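Side-chain contacts in putative uncharacterized protein (Pyrococcus abyssi virus 1, PDB 4HR1), which is of unknown function but forms a bromodomain-like helical bundle encoded by a virus that infects the archaeon Pyrococcus abyssi: residues I20-G25 against V99-G104; L37-K42 against I93-R98; D48-A53 against L82-D87; V54-Y59 against D72-E77. One frame throughout, in Å; residues are numbered along the deposited sequence.

Interaction 1: I20-G25 against V99-G104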
# COMPACT_ATOMS: atom_id res chain seq x y z
N ILE A 20 8.98 2.16 -3.21
CA ILE A 20 9.51 3.26 -2.39
C ILE A 20 10.16 2.67 -1.12
O ILE A 20 11.26 3.07 -0.77
CB ILE A 20 8.42 4.36 -2.12
CG1 ILE A 20 8.25 5.24 -3.38
CG2 ILE A 20 8.75 5.25 -0.87
CD1 ILE A 20 6.94 5.83 -3.53
N ALA A 21 9.51 1.68 -0.48
CA ALA A 21 10.05 0.97 0.69
C ALA A 21 11.40 0.36 0.32
O ALA A 21 12.37 0.53 1.07
CB ALA A 21 9.08 -0.14 1.13
N PHE A 22 11.48 -0.28 -0.88
CA PHE A 22 12.69 -0.91 -1.42
C PHE A 22 13.83 0.10 -1.56
O PHE A 22 14.92 -0.16 -1.05
CB PHE A 22 12.38 -1.57 -2.78
CG PHE A 22 13.49 -2.39 -3.39
CD1 PHE A 22 14.46 -1.80 -4.18
CD2 PHE A 22 13.53 -3.77 -3.22
CE1 PHE A 22 15.47 -2.56 -4.77
CE2 PHE A 22 14.53 -4.53 -3.82
CZ PHE A 22 15.49 -3.92 -4.60
N LEU A 23 13.56 1.26 -2.21
CA LEU A 23 14.53 2.35 -2.42
C LEU A 23 15.06 2.91 -1.11
O LEU A 23 16.27 3.14 -1.00
CB LEU A 23 13.88 3.48 -3.22
CG LEU A 23 14.13 3.49 -4.69
CD1 LEU A 23 12.89 3.95 -5.42
CD2 LEU A 23 15.32 4.38 -5.04
N LYS A 24 14.15 3.17 -0.14
CA LYS A 24 14.43 3.68 1.20
C LYS A 24 15.45 2.77 1.90
O LYS A 24 16.49 3.25 2.36
CB LYS A 24 13.12 3.73 2.02
CG LYS A 24 12.88 5.06 2.74
CD LYS A 24 11.69 5.82 2.17
CE LYS A 24 10.52 5.90 3.12
NZ LYS A 24 9.66 4.68 3.07
N GLY A 25 15.17 1.46 1.87
CA GLY A 25 16.00 0.40 2.43
C GLY A 25 17.36 0.28 1.79
O GLY A 25 18.36 0.13 2.50
N VAL A 99 20.72 5.70 -8.62
CA VAL A 99 21.33 5.54 -7.30
C VAL A 99 22.30 4.37 -7.14
O VAL A 99 22.89 4.19 -6.06
CB VAL A 99 20.32 5.73 -6.14
CG1 VAL A 99 19.62 7.08 -6.27
CG2 VAL A 99 19.30 4.60 -6.08
N GLY A 100 22.53 3.64 -8.23
CA GLY A 100 23.46 2.52 -8.26
C GLY A 100 22.82 1.16 -8.12
O GLY A 100 23.52 0.14 -8.14
N LEU A 101 21.49 1.13 -7.96
CA LEU A 101 20.67 -0.08 -7.86
C LEU A 101 20.68 -0.74 -9.24
O LEU A 101 20.66 -0.04 -10.26
CB LEU A 101 19.24 0.34 -7.46
CG LEU A 101 18.35 -0.53 -6.55
CD1 LEU A 101 19.12 -1.58 -5.76
CD2 LEU A 101 17.54 0.35 -5.62
N ALA A 102 20.77 -2.09 -9.27
CA ALA A 102 20.83 -2.91 -10.48
C ALA A 102 22.06 -2.58 -11.37
O ALA A 102 21.93 -2.30 -12.57
CB ALA A 102 19.53 -2.81 -11.26
N GLN A 103 23.26 -2.59 -10.75
CA GLN A 103 24.54 -2.27 -11.40
C GLN A 103 24.91 -3.33 -12.43
O GLN A 103 24.95 -3.03 -13.63
CB GLN A 103 25.65 -2.10 -10.34
CG GLN A 103 26.73 -1.12 -10.76
CD GLN A 103 26.28 0.31 -10.60
OE1 GLN A 103 26.13 0.81 -9.48
NE2 GLN A 103 26.05 0.99 -11.71
N GLY A 104 25.15 -4.55 -11.95
CA GLY A 104 25.46 -5.71 -12.77
C GLY A 104 24.20 -6.55 -12.91
O GLY A 104 24.15 -7.69 -12.45
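Leu101 meets the rim of the Phe22 ring, and this pair, with Leu23 beside it, is the centre of the contact between 20-25 and 99-104. The leucine comes at the edge of the ring, not over a face: its CG lies in the ring plane, and both methyls reach for the same corner, CD2 standing 3.7 Å from Phe22 CE1 and CD1 3.9 Å from that CE1. Phe22 offers this edge because its CG lies opposite the backbone N (chi1 -173°), which sends the ring out from the helix toward the loop although its CB does not aim there. The second pairing is looser. Leu23 CD2 and Val99 CG2 touch at 4.1 Å, with the two side chains roughly perpendicular. Between Val99 and Leu101 the chain has to turn, and it does so at Gly100, whose positive phi (99°) closes helix 72-98 in a Schellman motif. That ending swings Leu101 back toward helix 5-30 instead of letting it run on along the old helix axis. Around the pair, Ile111 of helix 109-119 packs on both Phe22 and Leu101; the Tyr26 hydroxyl is hydrogen-bonded to Val99 O, and Tyr26 also packs on Leu101. Phe22 also forms edge-to-face stacks with aromatic side chains of a neighbouring subunit. With carbon meeting carbon throughout, the contact rests on van der Waals fit and the exclusion of water, which suits a place where a helix ending is folded back onto a buried aromatic near the subunit interface.

Interaction 2: L37-K42 against I93-R98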
# COMPACT_ATOMS: atom_id res chain seq x y z
N LEU A 37 17.66 11.13 -1.08
CA LEU A 37 16.59 10.85 -0.11
C LEU A 37 15.42 11.85 -0.24
O LEU A 37 14.27 11.50 0.08
CB LEU A 37 17.15 10.87 1.32
CG LEU A 37 18.17 9.78 1.65
CD1 LEU A 37 19.36 10.37 2.39
CD2 LEU A 37 17.53 8.64 2.43
N GLU A 38 15.72 13.08 -0.72
CA GLU A 38 14.75 14.14 -0.97
C GLU A 38 13.88 13.72 -2.16
O GLU A 38 12.66 13.68 -2.02
CB GLU A 38 15.46 15.47 -1.26
CG GLU A 38 14.63 16.72 -1.03
CD GLU A 38 15.12 17.61 0.09
OE1 GLU A 38 16.24 18.17 -0.04
OE2 GLU A 38 14.39 17.76 1.10
N GLN A 39 14.53 13.34 -3.31
CA GLN A 39 13.89 12.88 -4.56
C GLN A 39 12.91 11.73 -4.31
O GLN A 39 11.81 11.73 -4.87
CB GLN A 39 14.95 12.45 -5.59
CG GLN A 39 15.83 13.57 -6.16
CD GLN A 39 17.00 13.07 -6.99
OE1 GLN A 39 17.24 13.51 -8.11
NE2 GLN A 39 17.79 12.14 -6.45
N VAL A 40 13.31 10.76 -3.45
CA VAL A 40 12.51 9.58 -3.08
C VAL A 40 11.28 10.04 -2.29
O VAL A 40 10.17 9.59 -2.58
CB VAL A 40 13.35 8.49 -2.35
CG1 VAL A 40 12.48 7.37 -1.76
CG2 VAL A 40 14.39 7.89 -3.30
N GLU A 41 11.50 10.96 -1.32
CA GLU A 41 10.46 11.56 -0.48
C GLU A 41 9.43 12.28 -1.36
O GLU A 41 8.23 12.06 -1.19
CB GLU A 41 11.08 12.53 0.55
CG GLU A 41 11.15 11.97 1.96
CD GLU A 41 9.81 11.72 2.63
OE1 GLU A 41 9.71 10.71 3.36
OE2 GLU A 41 8.86 12.50 2.39
N LYS A 42 9.92 13.05 -2.36
CA LYS A 42 9.10 13.75 -3.35
C LYS A 42 8.22 12.76 -4.12
O LYS A 42 7.02 12.99 -4.25
CB LYS A 42 9.99 14.58 -4.30
CG LYS A 42 10.58 15.85 -3.67
CD LYS A 42 10.57 17.04 -4.65
CE LYS A 42 11.27 18.28 -4.12
NZ LYS A 42 12.75 18.13 -4.15
N ILE A 93 11.91 3.70 -11.39
CA ILE A 93 12.89 2.85 -12.08
C ILE A 93 14.12 3.69 -12.45
O ILE A 93 15.25 3.29 -12.18
CB ILE A 93 12.25 2.11 -13.29
CG1 ILE A 93 11.09 1.19 -12.82
CG2 ILE A 93 13.30 1.31 -14.08
CD1 ILE A 93 10.01 0.94 -13.82
N VAL A 94 13.86 4.90 -12.97
CA VAL A 94 14.90 5.87 -13.30
C VAL A 94 15.72 6.22 -12.05
O VAL A 94 16.95 6.29 -12.14
CB VAL A 94 14.26 7.11 -14.00
CG1 VAL A 94 15.22 8.29 -14.06
CG2 VAL A 94 13.77 6.74 -15.41
N GLU A 95 15.06 6.42 -10.90
CA GLU A 95 15.71 6.73 -9.62
C GLU A 95 16.56 5.57 -9.15
O GLU A 95 17.72 5.80 -8.78
CB GLU A 95 14.69 7.15 -8.53
CG GLU A 95 15.30 7.55 -7.20
CD GLU A 95 16.18 8.79 -7.17
OE1 GLU A 95 16.24 9.51 -8.19
OE2 GLU A 95 16.80 9.05 -6.11
N MET A 96 16.00 4.34 -9.18
CA MET A 96 16.69 3.10 -8.81
C MET A 96 18.02 3.05 -9.59
O MET A 96 19.08 3.03 -8.97
CB MET A 96 15.84 1.85 -9.16
CG MET A 96 14.74 1.55 -8.18
SD MET A 96 13.71 0.20 -8.80
CE MET A 96 12.79 -0.11 -7.42
N LEU A 97 17.95 3.16 -10.93
CA LEU A 97 19.11 3.15 -11.83
C LEU A 97 20.15 4.23 -11.57
O LEU A 97 21.34 3.96 -11.67
CB LEU A 97 18.66 3.16 -13.29
CG LEU A 97 18.00 1.86 -13.73
CD1 LEU A 97 17.07 2.09 -14.89
CD2 LEU A 97 19.03 0.77 -14.01
N ARG A 98 19.69 5.43 -11.20
CA ARG A 98 20.51 6.60 -10.89
C ARG A 98 21.29 6.44 -9.59
O ARG A 98 22.37 7.01 -9.45
CB ARG A 98 19.61 7.84 -10.79
CG ARG A 98 20.26 9.13 -11.31
CD ARG A 98 19.78 10.40 -10.61
NE ARG A 98 18.35 10.42 -10.26
CZ ARG A 98 17.37 10.78 -11.09
NH1 ARG A 98 17.64 11.12 -12.34
NH2 ARG A 98 16.11 10.78 -10.67
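The Gln39 and Glu95 side chains cross at about a right angle between two nearly antiparallel helix segments, and the polar part of the contact is one of proximity without bonding. Gln39 NE2 comes within 3.3 Å of Glu95 OE2, but the angle is too poor for a hydrogen bond; the amide and carboxylate planes stand 86° apart. The ionic interaction is instead made within the second helix. Arg98 grips Glu95 side-on, NE at 3.1 Å and NH2 at 2.8 Å from the same OE1, so two donors converge on a single oxygen lying in the guanidinium plane. A bend at chi3 (-38°) folds the arginine back onto its partner one turn earlier. Gln39 OE1 then sits over one face of that guanidinium, 3.9 Å from Arg98 NH2. The apolar part lies deeper: Val40 CG2 packs 4.0 Å from Glu95 CG, and Leu23 and Met27 of helix 5-30 touch both residues. OE1 is held by the arginine, which probably offsets the cost of burying the charge, while OE2 lies by Gln39 and Val40. Nearly antiparallel neighbours with apolar groups turned inward are what an up-and-down helical bundle shows, consistent with the bromodomain-like family; the salt bridge lies on the more exposed side.

Interaction 3: D48-A53 against L82-D87; sequences DEIATA and LLVLED
In the helical bundle of this protein, helices 34-63 and 72-98 are packed side by side, and near mid-length Ile50 of the first reaches into the space between Val84 and Leu85 of the second. The isoleucine's branch ends are divided between them, while CG1 lies near both. CG2 meets Leu85, at 3.5 Å from its CD2, while the longer branch ends with CD1 3.9 Å from Val84 CB and equally near Val84 CG1. Its chi1 (-168°) sets CG1 and CG2 toward the other helix, and the turn at chi2 (74°) brings CD1 to the valine. Consecutive residues can share one partner in this way because the helix turns about 100° per residue, setting Val84 and Leu85 on adjoining flanks of the surface it offers. In the fold, Val84 and Leu85 lie at two depths of this seam: Leu85 is buried and also packs on Leu16 of helix 5-30, whereas Val84 lies nearer the outside, against Arg46. Ala81 and Ile88 of helix 72-98 extend the apolar surroundings of Ile50 one turn in each direction. Leu85 itself approaches through its end, for its CG stands beside the backbone N, and CG remains 4.0 Å from Ile50 CG1.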
# COMPACT_ATOMS: atom_id res chain seq x y z
N ASP A 48 1.03 9.34 -2.69
CA ASP A 48 -0.05 9.59 -1.72
C ASP A 48 -1.13 10.52 -2.31
O ASP A 48 -2.32 10.26 -2.10
CB ASP A 48 0.48 10.14 -0.38
CG ASP A 48 1.53 9.28 0.32
OD1 ASP A 48 2.25 9.82 1.20
OD2 ASP A 48 1.63 8.07 -0.01
N GLU A 49 -0.71 11.54 -3.10
CA GLU A 49 -1.63 12.46 -3.77
C GLU A 49 -2.57 11.74 -4.74
O GLU A 49 -3.79 11.84 -4.61
CB GLU A 49 -0.85 13.58 -4.49
CG GLU A 49 -0.73 14.85 -3.66
CD GLU A 49 0.64 15.49 -3.61
OE1 GLU A 49 1.26 15.69 -4.68
OE2 GLU A 49 1.08 15.85 -2.49
N ILE A 50 -1.99 10.99 -5.69
CA ILE A 50 -2.77 10.25 -6.67
C ILE A 50 -3.62 9.17 -6.03
O ILE A 50 -4.78 9.00 -6.41
CB ILE A 50 -1.91 9.79 -7.89
CG1 ILE A 50 -2.76 9.27 -9.06
CG2 ILE A 50 -0.81 8.82 -7.51
CD1 ILE A 50 -3.46 10.39 -9.81
N ALA A 51 -3.08 8.50 -4.98
CA ALA A 51 -3.80 7.47 -4.23
C ALA A 51 -5.14 7.95 -3.69
O ALA A 51 -6.14 7.25 -3.87
CB ALA A 51 -2.93 6.92 -3.10
N THR A 52 -5.19 9.15 -3.08
CA THR A 52 -6.42 9.72 -2.53
C THR A 52 -7.46 10.06 -3.58
O THR A 52 -8.66 9.86 -3.36
CB THR A 52 -6.16 10.84 -1.51
OG1 THR A 52 -5.17 11.72 -2.01
CG2 THR A 52 -5.74 10.29 -0.13
N ALA A 53 -6.98 10.52 -4.77
CA ALA A 53 -7.83 10.84 -5.91
C ALA A 53 -8.70 9.67 -6.39
O ALA A 53 -9.68 9.89 -7.09
CB ALA A 53 -6.97 11.34 -7.05
N LEU A 82 -4.48 6.36 -13.57
CA LEU A 82 -3.68 5.22 -14.03
C LEU A 82 -2.44 5.66 -14.79
O LEU A 82 -1.37 5.07 -14.64
CB LEU A 82 -4.51 4.26 -14.88
CG LEU A 82 -5.42 3.31 -14.10
CD1 LEU A 82 -6.31 2.54 -15.04
CD2 LEU A 82 -4.61 2.34 -13.23
N LEU A 83 -2.59 6.76 -15.55
CA LEU A 83 -1.55 7.38 -16.35
C LEU A 83 -0.49 8.06 -15.51
O LEU A 83 0.71 7.90 -15.78
CB LEU A 83 -2.20 8.40 -17.27
CG LEU A 83 -2.00 8.14 -18.73
CD1 LEU A 83 -3.24 8.58 -19.53
CD2 LEU A 83 -0.65 8.74 -19.23
N VAL A 84 -0.91 8.83 -14.49
CA VAL A 84 -0.02 9.55 -13.57
C VAL A 84 0.81 8.51 -12.77
O VAL A 84 2.01 8.69 -12.59
CB VAL A 84 -0.83 10.52 -12.65
CG1 VAL A 84 0.03 11.09 -11.51
CG2 VAL A 84 -1.45 11.65 -13.46
N LEU A 85 0.15 7.41 -12.37
CA LEU A 85 0.73 6.29 -11.63
C LEU A 85 1.84 5.62 -12.45
O LEU A 85 2.90 5.29 -11.89
CB LEU A 85 -0.36 5.27 -11.25
CG LEU A 85 -1.30 5.64 -10.10
CD1 LEU A 85 -2.56 4.74 -10.10
CD2 LEU A 85 -0.58 5.56 -8.76
N GLU A 86 1.62 5.47 -13.79
CA GLU A 86 2.59 4.87 -14.70
C GLU A 86 3.78 5.77 -14.90
O GLU A 86 4.90 5.27 -14.94
CB GLU A 86 1.94 4.37 -15.99
CG GLU A 86 2.75 3.31 -16.72
CD GLU A 86 2.94 1.95 -16.07
OE1 GLU A 86 3.86 1.22 -16.50
OE2 GLU A 86 2.13 1.57 -15.19
N ASP A 87 3.58 7.10 -14.86
CA ASP A 87 4.71 8.05 -14.92
C ASP A 87 5.52 7.95 -13.64
O ASP A 87 6.75 8.04 -13.69
CB ASP A 87 4.22 9.50 -15.11
CG ASP A 87 3.47 9.76 -16.41
OD1 ASP A 87 4.02 9.47 -17.49
OD2 ASP A 87 2.36 10.35 -16.35

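Interaction 4: V54-Y59 against D72-E77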
# COMPACT_ATOMS: atom_id res chain seq x y z
N VAL A 54 -8.35 8.42 -5.99
CA VAL A 54 -9.06 7.20 -6.40
C VAL A 54 -9.81 6.40 -5.31
O VAL A 54 -10.54 5.46 -5.65
CB VAL A 54 -8.21 6.30 -7.32
CG1 VAL A 54 -7.87 7.01 -8.63
CG2 VAL A 54 -6.94 5.82 -6.63
N ASN A 55 -9.65 6.79 -4.01
CA ASN A 55 -10.30 6.17 -2.83
C ASN A 55 -11.78 5.98 -3.03
O ASN A 55 -12.37 5.03 -2.51
CB ASN A 55 -10.13 7.05 -1.58
CG ASN A 55 -8.74 7.15 -1.01
OD1 ASN A 55 -7.86 6.33 -1.29
ND2 ASN A 55 -8.55 8.15 -0.14
N TRP A 56 -12.41 6.93 -3.76
CA TRP A 56 -13.83 6.88 -4.05
C TRP A 56 -14.18 5.57 -4.73
O TRP A 56 -15.17 4.95 -4.33
CB TRP A 56 -14.26 8.10 -4.89
CG TRP A 56 -13.62 8.18 -6.24
CD1 TRP A 56 -12.45 8.81 -6.56
CD2 TRP A 56 -14.11 7.60 -7.46
NE1 TRP A 56 -12.17 8.65 -7.90
CE2 TRP A 56 -13.16 7.88 -8.47
CE3 TRP A 56 -15.24 6.84 -7.78
CZ2 TRP A 56 -13.33 7.45 -9.79
CZ3 TRP A 56 -15.39 6.38 -9.09
CH2 TRP A 56 -14.45 6.70 -10.07
N ASP A 57 -13.31 5.09 -5.68
CA ASP A 57 -13.56 3.86 -6.43
C ASP A 57 -13.41 2.58 -5.63
O ASP A 57 -14.12 1.60 -5.90
CB ASP A 57 -12.82 3.83 -7.77
CG ASP A 57 -13.41 2.80 -8.72
OD1 ASP A 57 -12.64 1.97 -9.24
OD2 ASP A 57 -14.67 2.74 -8.83
N VAL A 58 -12.55 2.60 -4.60
CA VAL A 58 -12.38 1.49 -3.68
C VAL A 58 -13.73 1.23 -2.99
O VAL A 58 -14.21 0.10 -3.05
CB VAL A 58 -11.21 1.72 -2.71
CG1 VAL A 58 -10.95 0.48 -1.85
CG2 VAL A 58 -9.95 2.13 -3.46
N TYR A 59 -14.42 2.30 -2.46
CA TYR A 59 -15.76 2.14 -1.90
C TYR A 59 -16.83 2.00 -2.98
O TYR A 59 -17.65 1.08 -2.89
CB TYR A 59 -16.21 3.25 -0.90
CG TYR A 59 -17.64 3.03 -0.42
CD1 TYR A 59 -17.98 1.87 0.27
CD2 TYR A 59 -18.66 3.90 -0.77
CE1 TYR A 59 -19.31 1.60 0.63
CE2 TYR A 59 -19.98 3.67 -0.38
CZ TYR A 59 -20.30 2.51 0.31
OH TYR A 59 -21.61 2.24 0.67
N ASP A 72 -18.96 7.54 -17.55
CA ASP A 72 -18.01 8.03 -18.54
C ASP A 72 -16.95 8.89 -17.85
O ASP A 72 -15.75 8.63 -17.98
CB ASP A 72 -18.77 8.84 -19.61
CG ASP A 72 -18.05 8.96 -20.93
OD1 ASP A 72 -18.07 7.99 -21.71
OD2 ASP A 72 -17.47 10.04 -21.19
N ASP A 73 -17.42 9.87 -17.05
CA ASP A 73 -16.60 10.82 -16.29
C ASP A 73 -15.71 10.11 -15.25
O ASP A 73 -14.52 10.43 -15.15
CB ASP A 73 -17.50 11.88 -15.63
CG ASP A 73 -18.49 12.51 -16.61
OD1 ASP A 73 -19.64 12.01 -16.68
OD2 ASP A 73 -18.09 13.46 -17.33
N GLU A 74 -16.28 9.12 -14.50
CA GLU A 74 -15.59 8.32 -13.48
C GLU A 74 -14.44 7.54 -14.14
O GLU A 74 -13.28 7.75 -13.77
CB GLU A 74 -16.57 7.37 -12.80
CG GLU A 74 -17.43 8.00 -11.72
CD GLU A 74 -18.61 7.15 -11.27
OE1 GLU A 74 -18.79 6.04 -11.80
OE2 GLU A 74 -19.37 7.62 -10.39
N TYR A 75 -14.78 6.71 -15.17
CA TYR A 75 -13.86 5.95 -16.01
C TYR A 75 -12.65 6.79 -16.47
O TYR A 75 -11.51 6.33 -16.32
CB TYR A 75 -14.59 5.41 -17.25
CG TYR A 75 -13.76 4.45 -18.08
CD1 TYR A 75 -13.85 3.07 -17.89
CD2 TYR A 75 -12.86 4.92 -19.04
CE1 TYR A 75 -13.07 2.18 -18.63
CE2 TYR A 75 -12.08 4.04 -19.78
CZ TYR A 75 -12.18 2.67 -19.57
OH TYR A 75 -11.41 1.79 -20.29
N LYS A 76 -12.90 7.99 -17.02
CA LYS A 76 -11.86 8.91 -17.53
C LYS A 76 -10.90 9.40 -16.45
O LYS A 76 -9.69 9.51 -16.70
CB LYS A 76 -12.49 10.10 -18.29
CG LYS A 76 -13.10 9.72 -19.65
CD LYS A 76 -14.16 10.73 -20.11
CE LYS A 76 -13.61 11.90 -20.88
NZ LYS A 76 -14.64 12.96 -21.06
N GLU A 77 -11.45 9.72 -15.25
CA GLU A 77 -10.69 10.18 -14.09
C GLU A 77 -9.82 9.00 -13.57
O GLU A 77 -8.67 9.24 -13.21
CB GLU A 77 -11.65 10.72 -13.00
CG GLU A 77 -10.98 11.45 -11.84
CD GLU A 77 -10.36 10.61 -10.74
OE1 GLU A 77 -10.91 9.54 -10.39
OE2 GLU A 77 -9.31 11.04 -10.20
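The benzene end of Trp56 overlaps the stem of Glu74 obliquely, CH2 lying 3.5 Å from Glu74 CB and CZ3 3.7 Å from Glu74 CG. The carboxylate plane is turned 38° from the ring. Glu74 keeps its chain extended beyond CG, so that methylene groups pass along the indole while the charged end goes on to other partners: OE1 forms a salt bridge with Arg64 and accepts a hydrogen bond from Ser71 N.

The other glutamate meets the tryptophan through its oxygen. Trp56 NE1 donates to Glu77 OE1 over 2.9 Å, with the acceptor close to the ring plane. The bond is bent, the angle at hydrogen being 136°, and the indole N-H arrives from above the carboxylate plane. NE1 also has a weak hydrogen bond to Ala53 O, which may share the same proton and would fit the imperfect line to the glutamate. On one face of the indole lies Asp57 CB, 3.7 Å above the plane and offset toward the rim. One ring thus meets hydrocarbon at its six-membered end and an acceptor at its pyrrole nitrogen.

Val54 adds a marginal touch to Glu77 and otherwise turns to Val9 and Ile13 of helix 5-30. The contact therefore lies where a kinked part of helix 34-63 faces the first turns of helix 72-98, close to the connection between them; the N-to-C directions of segments 54-59 and 72-77 lie 120° apart. Leu70 of that connection, Ile78 of helix 72-98 and an acidic side chain of a neighbouring subunit also pack on Trp56.

Three of the four contacts join the same two helices, 34-63 and 72-98, at successive levels; interaction 1 instead ties helix 5-30 to the loop after 72-98. Interactions 1 and 2 are neighbours, Leu23 packing on Glu95 and Val40, while interaction 4 lies on the opposite side of the chain's centre, its own centre about 28 Å from that of interaction 2. Interaction 1 is the most buried and wholly apolar. Interaction 3, nearest the middle, is also purely hydrocarbon but only partly buried. Interactions 2 and 4, toward the two ends of the helix pair, bring in glutamates, yet only interaction 4 has a hydrogen bond between its segments.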